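Local coordinates for GXWXG domain-containing protein (Thermomonospora curvata, PDB 4MVE), which is of unknown function, with GXWXG and DUF4334 family sequences built into one curled antiparallel sheet flanked by short helices, at residues E7-A15 with R124-G132; V37-I48 with W64-R72. All blocks are in the same frame, centred on the assembly; numbering follows the deposited sequence.

In the fold
The chain opens with helix 5-16, which waits more than a hundred residues for its partner in interaction 1. Well before that, strand 42-48 runs out, the chain passes through helix 54-61 and returns as strand 64-71; interaction 2 closes this short loop as a pair of neighbouring strands. The chain adds 74-81 and 87-89 beside 64-71, then starts a second run at 96-103 that leads through 106-113 and 118-124 to 124-132, which closes interaction 1 against the first helix, so the smaller loop lies wholly within the larger. Strand 143-149 joins them, pairing with both 129-136 and 42-48. The contacts, centres about 14 Å apart, also touch where Phe-39 packs on Asp-127 and Val-130.

Interaction 1: residues E7-A15 with R124-G132; sequences EQRLAKIIA and RVNDDMVVG
Met-129, a selenomethionine, has CG anti to the carbonyl carbon (chi1 -65°), and the extended chain beyond it carries SE to the helix, 3.9 Å from Ala-11 CA. Ile-14 slides past it in the opposite direction, CG2 3.9 Å from that same Met-129 SE, while Met-129 CE runs on to Ala-15 CB. The other branch of Ile-14, CG1, stands opposite the carbonyl carbon (chi1 -64°) and carries CD1 tip to tip onto Val-125 CG2 at 3.7 Å. Ile-14 CD1 also meets Val-131 CG2, which Leu-10 CD1 approaches at about a right angle, 3.9 Å away. Water handles the polar end: Glu-7 OE2 accepts from two molecules, one of them weakly bound by Arg-124 NH1, while Glu-7 OE1 bonds Met-4 N. The corner at Val-125 is built from an Asx turn, Asp-128 N to Asn-126 OD1 at 2.9 Å, and a classic beta bulge in which Val-125 N and Asn-126 N both bond Met-129 O. Helix 7-15 crosses strand 129-132 at 89°, axes 9.6 Å apart; helix 22-29 adds Leu-28 against Leu-10 and Tyr-29 against Val-131, and strand 143-149 brings His-146 and Thr-148 against Ile-14.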
loop_
_atom_site.group_PDB
_atom_site.type_symbol
_atom_site.label_atom_id
_atom_site.label_comp_id
_atom_site.label_asym_id
_atom_site.label_seq_id
_atom_site.Cartn_x
_atom_site.Cartn_y
_atom_site.Cartn_z
ATOM N N GLU A 7 2.296 -13.517 8.872
ATOM C CA GLU A 7 0.967 -13.245 8.322
ATOM C C GLU A 7 -0.050 -13.003 9.447
ATOM O O GLU A 7 -0.795 -12.035 9.385
ATOM C CB GLU A 7 0.498 -14.427 7.438
ATOM C CG GLU A 7 1.312 -14.585 6.157
ATOM C CD GLU A 7 2.580 -15.418 6.263
ATOM O OE1 GLU A 7 2.950 -15.826 7.390
ATOM O OE2 GLU A 7 3.215 -15.646 5.209
ATOM N N GLN A 8 -0.041 -13.852 10.475
ATOM C CA GLN A 8 -0.971 -13.778 11.594
ATOM C C GLN A 8 -0.713 -12.553 12.443
ATOM O O GLN A 8 -1.672 -11.864 12.790
ATOM C CB GLN A 8 -0.936 -15.053 12.439
ATOM C CG GLN A 8 -1.708 -16.198 11.766
ATOM C CD GLN A 8 -1.671 -17.540 12.479
ATOM O OE1 GLN A 8 -2.312 -18.509 12.043
ATOM N NE2 GLN A 8 -0.924 -17.650 13.579
ATOM N N ARG A 9 0.575 -12.253 12.735
ATOM C CA ARG A 9 0.957 -11.058 13.481
ATOM C C ARG A 9 0.566 -9.785 12.713
ATOM O O ARG A 9 0.067 -8.833 13.317
ATOM C CB ARG A 9 2.460 -11.047 13.748
ATOM C CG ARG A 9 2.880 -11.834 14.958
ATOM C CD ARG A 9 4.038 -11.111 15.617
ATOM N NE ARG A 9 5.328 -11.737 15.311
ATOM C CZ ARG A 9 6.514 -11.149 15.463
ATOM N NH1 ARG A 9 6.592 -9.888 15.885
ATOM N NH2 ARG A 9 7.631 -11.811 15.181
ATOM N N LEU A 10 0.789 -9.763 11.386
ATOM C CA LEU A 10 0.477 -8.559 10.615
ATOM C C LEU A 10 -1.022 -8.379 10.429
ATOM O O LEU A 10 -1.493 -7.257 10.493
ATOM C CB LEU A 10 1.185 -8.533 9.259
ATOM C CG LEU A 10 2.688 -8.176 9.283
ATOM C CD1 LEU A 10 3.305 -8.449 7.925
ATOM C CD2 LEU A 10 2.931 -6.683 9.643
ATOM N N ALA A 11 -1.776 -9.471 10.262
ATOM C CA ALA A 11 -3.222 -9.405 10.073
ATOM C C ALA A 11 -3.894 -8.739 11.290
ATOM O O ALA A 11 -4.790 -7.907 11.118
ATOM C CB ALA A 11 -3.786 -10.811 9.828
ATOM N N LYS A 12 -3.433 -9.069 12.501
ATOM C CA LYS A 12 -3.977 -8.530 13.759
ATOM C C LYS A 12 -3.749 -7.017 13.856
ATOM O O LYS A 12 -4.661 -6.287 14.261
ATOM C CB LYS A 12 -3.364 -9.248 14.983
ATOM C CG LYS A 12 -4.041 -10.583 15.289
ATOM C CD LYS A 12 -3.280 -11.442 16.296
ATOM C CE LYS A 12 -3.701 -11.225 17.727
ATOM N NZ LYS A 12 -3.253 -12.345 18.608
ATOM N N ILE A 13 -2.535 -6.554 13.480
ATOM C CA ILE A 13 -2.178 -5.125 13.484
ATOM C C ILE A 13 -3.035 -4.377 12.429
ATOM O O ILE A 13 -3.654 -3.367 12.749
ATOM C CB ILE A 13 -0.659 -4.949 13.240
ATOM C CG1 ILE A 13 0.176 -5.537 14.432
ATOM C CG2 ILE A 13 -0.311 -3.460 12.975
ATOM C CD1 ILE A 13 1.731 -5.969 14.014
ATOM N N ILE A 14 -3.086 -4.895 11.202
ATOM C CA ILE A 14 -3.862 -4.308 10.096
ATOM C C ILE A 14 -5.360 -4.229 10.455
ATOM O O ILE A 14 -5.965 -3.204 10.194
ATOM C CB ILE A 14 -3.645 -5.132 8.771
ATOM C CG1 ILE A 14 -2.176 -5.071 8.293
ATOM C CG2 ILE A 14 -4.658 -4.739 7.637
ATOM C CD1 ILE A 14 -1.886 -6.052 7.082
ATOM N N ALA A 15 -5.957 -5.308 11.031
ATOM C CA ALA A 15 -7.385 -5.310 11.359
ATOM C C ALA A 15 -7.719 -4.330 12.493
ATOM O O ALA A 15 -8.822 -3.791 12.504
ATOM C CB ALA A 15 -7.879 -6.717 11.710
ATOM N N ARG A 124 1.777 -10.543 0.254
ATOM C CA ARG A 124 0.547 -11.120 0.761
ATOM C C ARG A 124 0.555 -11.283 2.281
ATOM O O ARG A 124 1.492 -11.860 2.827
ATOM C CB ARG A 124 0.326 -12.521 0.104
ATOM C CG ARG A 124 -1.007 -13.201 0.467
ATOM C CD ARG A 124 -1.130 -14.580 -0.172
ATOM N NE ARG A 124 -2.422 -15.217 0.115
ATOM C CZ ARG A 124 -2.657 -15.998 1.163
ATOM N NH1 ARG A 124 -1.692 -16.257 2.037
ATOM N NH2 ARG A 124 -3.860 -16.517 1.353
ATOM N N VAL A 125 -0.523 -10.857 2.936
ATOM C CA VAL A 125 -0.808 -11.141 4.355
ATOM C C VAL A 125 -1.802 -12.343 4.338
ATOM O O VAL A 125 -1.524 -13.379 4.939
ATOM C CB VAL A 125 -1.314 -9.931 5.181
ATOM C CG1 VAL A 125 -1.825 -10.370 6.568
ATOM C CG2 VAL A 125 -0.223 -8.886 5.316
ATOM N N ASN A 126 -2.917 -12.217 3.562
ATOM C CA ASN A 126 -3.901 -13.274 3.278
ATOM C C ASN A 126 -4.581 -12.838 1.988
ATOM O O ASN A 126 -4.180 -11.815 1.454
ATOM C CB ASN A 126 -4.894 -13.508 4.457
ATOM C CG ASN A 126 -5.612 -12.247 4.878
ATOM O OD1 ASN A 126 -6.217 -11.549 4.054
ATOM N ND2 ASN A 126 -5.522 -11.903 6.161
ATOM N N ASP A 127 -5.618 -13.543 1.504
ATOM C CA ASP A 127 -6.303 -13.198 0.242
ATOM C C ASP A 127 -6.870 -11.761 0.190
ATOM O O ASP A 127 -7.037 -11.212 -0.904
ATOM C CB ASP A 127 -7.445 -14.191 -0.013
ATOM C CG ASP A 127 -6.951 -15.591 -0.328
ATOM O OD1 ASP A 127 -5.772 -15.731 -0.734
ATOM O OD2 ASP A 127 -7.734 -16.546 -0.156
ATOM N N ASP A 128 -7.173 -11.168 1.368
ATOM C CA ASP A 128 -7.790 -9.853 1.432
ATOM C C ASP A 128 -6.929 -8.788 2.100
ATOM O O ASP A 128 -7.441 -7.701 2.382
ATOM C CB ASP A 128 -9.121 -9.979 2.183
ATOM C CG ASP A 128 -10.103 -10.891 1.488
ATOM O OD1 ASP A 128 -10.041 -10.990 0.233
ATOM O OD2 ASP A 128 -10.910 -11.536 2.194
HETATM N N MSE A 129 -5.635 -9.082 2.351
HETATM C CA MSE A 129 -4.698 -8.151 2.996
HETATM C C MSE A 129 -3.312 -8.276 2.411
HETATM O O MSE A 129 -2.828 -9.386 2.205
HETATM C CB MSE A 129 -4.601 -8.375 4.514
HETATM C CG MSE A 129 -5.865 -8.082 5.271
HETATM SE SE MSE A 129 -5.553 -8.453 7.150
HETATM C CE MSE A 129 -7.268 -7.896 7.797
ATOM N N VAL A 130 -2.700 -7.141 2.131
ATOM C CA VAL A 130 -1.311 -7.009 1.645
ATOM C C VAL A 130 -0.623 -5.932 2.444
ATOM O O VAL A 130 -1.292 -5.021 2.921
ATOM C CB VAL A 130 -1.166 -6.689 0.122
ATOM C CG1 VAL A 130 -1.829 -7.738 -0.764
ATOM C CG2 VAL A 130 -1.632 -5.270 -0.222
ATOM N N VAL A 131 0.721 -5.997 2.553
ATOM C CA VAL A 131 1.495 -4.913 3.146
ATOM C C VAL A 131 2.142 -4.238 1.938
ATOM O O VAL A 131 2.593 -4.942 1.052
ATOM C CB VAL A 131 2.521 -5.375 4.229
ATOM C CG1 VAL A 131 3.539 -4.275 4.535
ATOM C CG2 VAL A 131 1.807 -5.772 5.526
ATOM N N GLY A 132 2.170 -2.909 1.893
ATOM C CA GLY A 132 2.814 -2.210 0.785
ATOM C C GLY A 132 4.078 -1.582 1.311
ATOM O O GLY A 132 4.050 -0.987 2.391
HETATM O O HOH W 1 2.433 -14.226 2.787
HETATM O O HOH W 2 1.233 -16.602 2.901
#

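Interaction 2: residues V37-I48 with W64-R72; sequences VDFMLGTWRGGI and WYGKRFIDR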
loop_
_atom_site.group_PDB
_atom_site.type_symbol
_atom_site.label_atom_id
_atom_site.label_comp_id
_atom_site.label_asym_id
_atom_site.label_seq_id
_atom_site.Cartn_x
_atom_site.Cartn_y
_atom_site.Cartn_z
ATOM N N VAL A 37 0.408 -9.810 -10.262
ATOM C CA VAL A 37 -0.230 -8.546 -10.640
ATOM C C VAL A 37 -1.786 -8.621 -10.562
ATOM O O VAL A 37 -2.385 -7.717 -9.960
ATOM C CB VAL A 37 0.274 -8.086 -12.043
ATOM C CG1 VAL A 37 -0.640 -7.047 -12.694
ATOM C CG2 VAL A 37 1.706 -7.558 -11.950
ATOM N N ASP A 38 -2.430 -9.697 -11.118
ATOM C CA ASP A 38 -3.907 -9.781 -11.144
ATOM C C ASP A 38 -4.543 -9.938 -9.736
ATOM O O ASP A 38 -5.681 -9.507 -9.534
ATOM C CB ASP A 38 -4.403 -10.846 -12.130
ATOM C CG ASP A 38 -4.288 -10.421 -13.608
ATOM O OD1 ASP A 38 -3.677 -9.336 -13.891
ATOM O OD2 ASP A 38 -4.766 -11.178 -14.481
ATOM N N PHE A 39 -3.764 -10.391 -8.731
ATOM C CA PHE A 39 -4.224 -10.521 -7.338
ATOM C C PHE A 39 -4.629 -9.147 -6.766
ATOM O O PHE A 39 -5.479 -9.070 -5.875
ATOM C CB PHE A 39 -3.090 -11.122 -6.485
ATOM C CG PHE A 39 -3.360 -11.266 -5.000
ATOM C CD1 PHE A 39 -3.850 -12.460 -4.478
ATOM C CD2 PHE A 39 -3.034 -10.241 -4.113
ATOM C CE1 PHE A 39 -4.080 -12.593 -3.100
ATOM C CE2 PHE A 39 -3.249 -10.384 -2.745
ATOM C CZ PHE A 39 -3.771 -11.553 -2.244
HETATM N N MSE A 40 -3.988 -8.073 -7.256
HETATM C CA MSE A 40 -4.249 -6.729 -6.795
HETATM C C MSE A 40 -5.497 -6.104 -7.402
HETATM O O MSE A 40 -5.924 -5.067 -6.892
HETATM C CB MSE A 40 -3.041 -5.805 -7.081
HETATM C CG MSE A 40 -1.751 -6.224 -6.381
HETATM SE SE MSE A 40 -1.914 -6.412 -4.448
HETATM C CE MSE A 40 -2.771 -4.627 -3.948
ATOM N N LEU A 41 -6.068 -6.684 -8.500
ATOM C CA LEU A 41 -7.210 -6.077 -9.178
ATOM C C LEU A 41 -8.442 -5.929 -8.218
ATOM O O LEU A 41 -8.826 -6.876 -7.534
ATOM C CB LEU A 41 -7.558 -6.800 -10.489
ATOM C CG LEU A 41 -6.409 -6.842 -11.554
ATOM C CD1 LEU A 41 -6.833 -7.567 -12.811
ATOM C CD2 LEU A 41 -5.955 -5.472 -11.939
ATOM N N GLY A 42 -8.949 -4.704 -8.121
ATOM C CA GLY A 42 -10.075 -4.358 -7.256
ATOM C C GLY A 42 -9.843 -3.111 -6.433
ATOM O O GLY A 42 -8.811 -2.441 -6.576
ATOM N N THR A 43 -10.805 -2.793 -5.561
ATOM C CA THR A 43 -10.737 -1.636 -4.680
ATOM C C THR A 43 -10.268 -2.095 -3.308
ATOM O O THR A 43 -10.719 -3.140 -2.807
ATOM C CB THR A 43 -12.085 -0.900 -4.649
ATOM O OG1 THR A 43 -12.344 -0.445 -5.973
ATOM C CG2 THR A 43 -12.084 0.316 -3.707
ATOM N N TRP A 44 -9.348 -1.317 -2.712
ATOM C CA TRP A 44 -8.780 -1.613 -1.394
ATOM C C TRP A 44 -8.810 -0.400 -0.470
ATOM O O TRP A 44 -8.560 0.733 -0.914
ATOM C CB TRP A 44 -7.318 -2.110 -1.501
ATOM C CG TRP A 44 -7.089 -3.316 -2.359
ATOM C CD1 TRP A 44 -7.177 -3.377 -3.718
ATOM C CD2 TRP A 44 -6.546 -4.591 -1.933
ATOM N NE1 TRP A 44 -6.769 -4.617 -4.169
ATOM C CE2 TRP A 44 -6.386 -5.386 -3.094
ATOM C CE3 TRP A 44 -6.125 -5.113 -0.690
ATOM C CZ2 TRP A 44 -5.858 -6.693 -3.048
ATOM C CZ3 TRP A 44 -5.605 -6.404 -0.645
ATOM C CH2 TRP A 44 -5.475 -7.179 -1.817
ATOM N N ARG A 45 -9.091 -0.653 0.820
ATOM C CA ARG A 45 -9.066 0.336 1.912
ATOM C C ARG A 45 -7.637 0.342 2.509
ATOM O O ARG A 45 -7.066 -0.724 2.804
ATOM C CB ARG A 45 -10.118 0.022 2.993
ATOM C CG ARG A 45 -10.063 1.031 4.156
ATOM C CD ARG A 45 -11.169 0.853 5.200
ATOM N NE ARG A 45 -10.999 -0.346 6.031
ATOM C CZ ARG A 45 -11.733 -1.452 5.921
ATOM N NH1 ARG A 45 -12.690 -1.534 5.005
ATOM N NH2 ARG A 45 -11.519 -2.481 6.731
ATOM N N GLY A 46 -7.068 1.534 2.629
ATOM C CA GLY A 46 -5.707 1.689 3.116
ATOM C C GLY A 46 -5.603 2.238 4.508
ATOM O O GLY A 46 -6.529 2.881 4.999
ATOM N N GLY A 47 -4.480 1.936 5.129
ATOM C CA GLY A 47 -4.106 2.381 6.459
ATOM C C GLY A 47 -2.601 2.417 6.539
ATOM O O GLY A 47 -1.910 1.869 5.668
ATOM N N ILE A 48 -2.079 3.098 7.547
ATOM C CA ILE A 48 -0.643 3.309 7.668
ATOM C C ILE A 48 -0.134 2.799 9.005
ATOM O O ILE A 48 -0.783 3.001 10.029
ATOM C CB ILE A 48 -0.356 4.834 7.491
ATOM C CG1 ILE A 48 -0.818 5.335 6.118
ATOM C CG2 ILE A 48 1.120 5.156 7.694
ATOM C CD1 ILE A 48 -1.109 6.834 6.073
ATOM N N TRP A 64 -7.318 10.250 2.831
ATOM C CA TRP A 64 -6.975 9.127 1.969
ATOM C C TRP A 64 -7.747 7.891 2.402
ATOM O O TRP A 64 -7.743 7.533 3.591
ATOM C CB TRP A 64 -5.473 8.838 2.032
ATOM C CG TRP A 64 -5.082 7.619 1.231
ATOM C CD1 TRP A 64 -5.242 7.433 -0.111
ATOM C CD2 TRP A 64 -4.412 6.461 1.720
ATOM N NE1 TRP A 64 -4.734 6.210 -0.484
ATOM C CE2 TRP A 64 -4.166 5.617 0.606
ATOM C CE3 TRP A 64 -3.968 6.053 3.000
ATOM C CZ2 TRP A 64 -3.531 4.372 0.734
ATOM C CZ3 TRP A 64 -3.292 4.849 3.116
ATOM C CH2 TRP A 64 -3.101 4.011 1.999
ATOM N N TYR A 65 -8.470 7.306 1.460
ATOM C CA TYR A 65 -9.266 6.104 1.690
ATOM C C TYR A 65 -8.472 4.838 1.317
ATOM O O TYR A 65 -8.355 3.919 2.122
ATOM C CB TYR A 65 -10.583 6.147 0.896
ATOM C CG TYR A 65 -11.319 4.827 0.966
ATOM C CD1 TYR A 65 -11.936 4.414 2.144
ATOM C CD2 TYR A 65 -11.341 3.959 -0.125
ATOM C CE1 TYR A 65 -12.537 3.162 2.243
ATOM C CE2 TYR A 65 -11.953 2.710 -0.042
ATOM C CZ TYR A 65 -12.548 2.312 1.149
ATOM O OH TYR A 65 -13.193 1.101 1.240
ATOM N N GLY A 66 -7.978 4.795 0.085
ATOM C CA GLY A 66 -7.249 3.644 -0.419
ATOM C C GLY A 66 -6.857 3.739 -1.877
ATOM O O GLY A 66 -6.339 4.774 -2.335
ATOM N N LYS A 67 -7.069 2.631 -2.607
ATOM C CA LYS A 67 -6.636 2.496 -4.029
ATOM C C LYS A 67 -7.577 1.639 -4.834
ATOM O O LYS A 67 -8.265 0.779 -4.261
ATOM C CB LYS A 67 -5.223 1.862 -4.111
ATOM C CG LYS A 67 -4.142 2.532 -3.267
ATOM C CD LYS A 67 -2.779 1.830 -3.401
ATOM C CE LYS A 67 -1.715 2.510 -2.594
ATOM N NZ LYS A 67 -1.386 3.841 -3.167
ATOM N N ARG A 68 -7.631 1.889 -6.164
ATOM C CA ARG A 68 -8.427 1.083 -7.108
ATOM C C ARG A 68 -7.509 0.595 -8.231
ATOM O O ARG A 68 -6.906 1.417 -8.917
ATOM C CB ARG A 68 -9.635 1.835 -7.697
ATOM C CG ARG A 68 -10.556 0.876 -8.534
ATOM C CD ARG A 68 -12.002 1.340 -8.736
ATOM N NE ARG A 68 -12.091 2.516 -9.610
ATOM C CZ ARG A 68 -12.658 2.534 -10.817
ATOM N NH1 ARG A 68 -12.666 3.648 -11.534
ATOM N NH2 ARG A 68 -13.187 1.429 -11.330
ATOM N N PHE A 69 -7.329 -0.736 -8.360
ATOM C CA PHE A 69 -6.515 -1.306 -9.436
ATOM C C PHE A 69 -7.491 -1.759 -10.561
ATOM O O PHE A 69 -8.166 -2.776 -10.382
ATOM C CB PHE A 69 -5.634 -2.458 -8.892
ATOM C CG PHE A 69 -4.789 -2.064 -7.691
ATOM C CD1 PHE A 69 -3.452 -1.679 -7.851
ATOM C CD2 PHE A 69 -5.321 -2.094 -6.400
ATOM C CE1 PHE A 69 -2.684 -1.289 -6.746
ATOM C CE2 PHE A 69 -4.553 -1.705 -5.299
ATOM C CZ PHE A 69 -3.247 -1.291 -5.481
ATOM N N ILE A 70 -7.634 -0.979 -11.662
ATOM C CA ILE A 70 -8.596 -1.347 -12.741
ATOM C C ILE A 70 -8.030 -2.522 -13.529
ATOM O O ILE A 70 -8.682 -3.554 -13.661
ATOM C CB ILE A 70 -9.055 -0.209 -13.731
ATOM C CG1 ILE A 70 -9.118 1.258 -13.166
ATOM C CG2 ILE A 70 -10.254 -0.591 -14.583
ATOM C CD1 ILE A 70 -9.880 1.526 -12.041
ATOM N N ASP A 71 -6.839 -2.328 -14.089
ATOM C CA ASP A 71 -6.081 -3.300 -14.862
ATOM C C ASP A 71 -4.587 -2.993 -14.611
ATOM O O ASP A 71 -4.268 -2.016 -13.904
ATOM C CB ASP A 71 -6.465 -3.262 -16.360
ATOM C CG ASP A 71 -6.377 -1.899 -17.052
ATOM O OD1 ASP A 71 -5.287 -1.270 -17.004
ATOM O OD2 ASP A 71 -7.354 -1.517 -17.740
ATOM N N ARG A 72 -3.692 -3.822 -15.177
ATOM C CA ARG A 72 -2.227 -3.700 -15.052
ATOM C C ARG A 72 -1.719 -2.289 -15.424
ATOM O O ARG A 72 -0.659 -1.868 -14.960
ATOM C CB ARG A 72 -1.590 -4.756 -15.988
ATOM C CG ARG A 72 -0.071 -4.888 -15.976
ATOM C CD ARG A 72 0.351 -5.910 -17.024
ATOM N NE ARG A 72 1.799 -5.927 -17.251
ATOM C CZ ARG A 72 2.411 -5.299 -18.253
ATOM N NH1 ARG A 72 3.727 -5.396 -18.399
ATOM N NH2 ARG A 72 1.711 -4.575 -19.121
HETATM O O HOH W 3 -4.241 -6.845 -15.916
HETATM O O HOH W 4 -7.731 5.394 5.148
#
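Gly-42, Trp-44 and Gly-46, which spell out the GXWXG motif, each give their backbone N-H to the antiparallel strand 64-71. Gly-42 N bonds Phe-69 O, Trp-44 N bonds Lys-67 O at 2.8 Å, and Gly-46 N bonds Tyr-65 O at 2.8 Å, on a lone pair. Two bonds come back: Phe-69 N to Gly-42 O, nearly straight at 172°, and Lys-67 N to Trp-44 O. Trp-64 NE1 makes a weak bond to Gly-66 O; Tyr-65 and Gly-66 form a classic beta bulge against Leu-79. At the far end a water donates to Asp-38 OD1 and accepts from Arg-72 N. Tyr-65 OH bonds Glu-150, and Arg-68 NE forms a salt bridge with Glu-76. On the Trp-44 and Phe-69 side, the buried ammonium of Lys-67 bonds Pro-77 O. There the Phe-69 ring has Met-40 CB over one face and Trp-44 CD1 at its edge, 3.5 Å from Phe-69 CE2. Folded back at chi2 and chi3, Met-40 lays CE over a face of the Trp-44 indole. The indole N-H helps set the ring's rotation: Trp-44 NE1 bonds Met-40 O at 2.9 Å, meeting the oxygen from above the carbonyl plane.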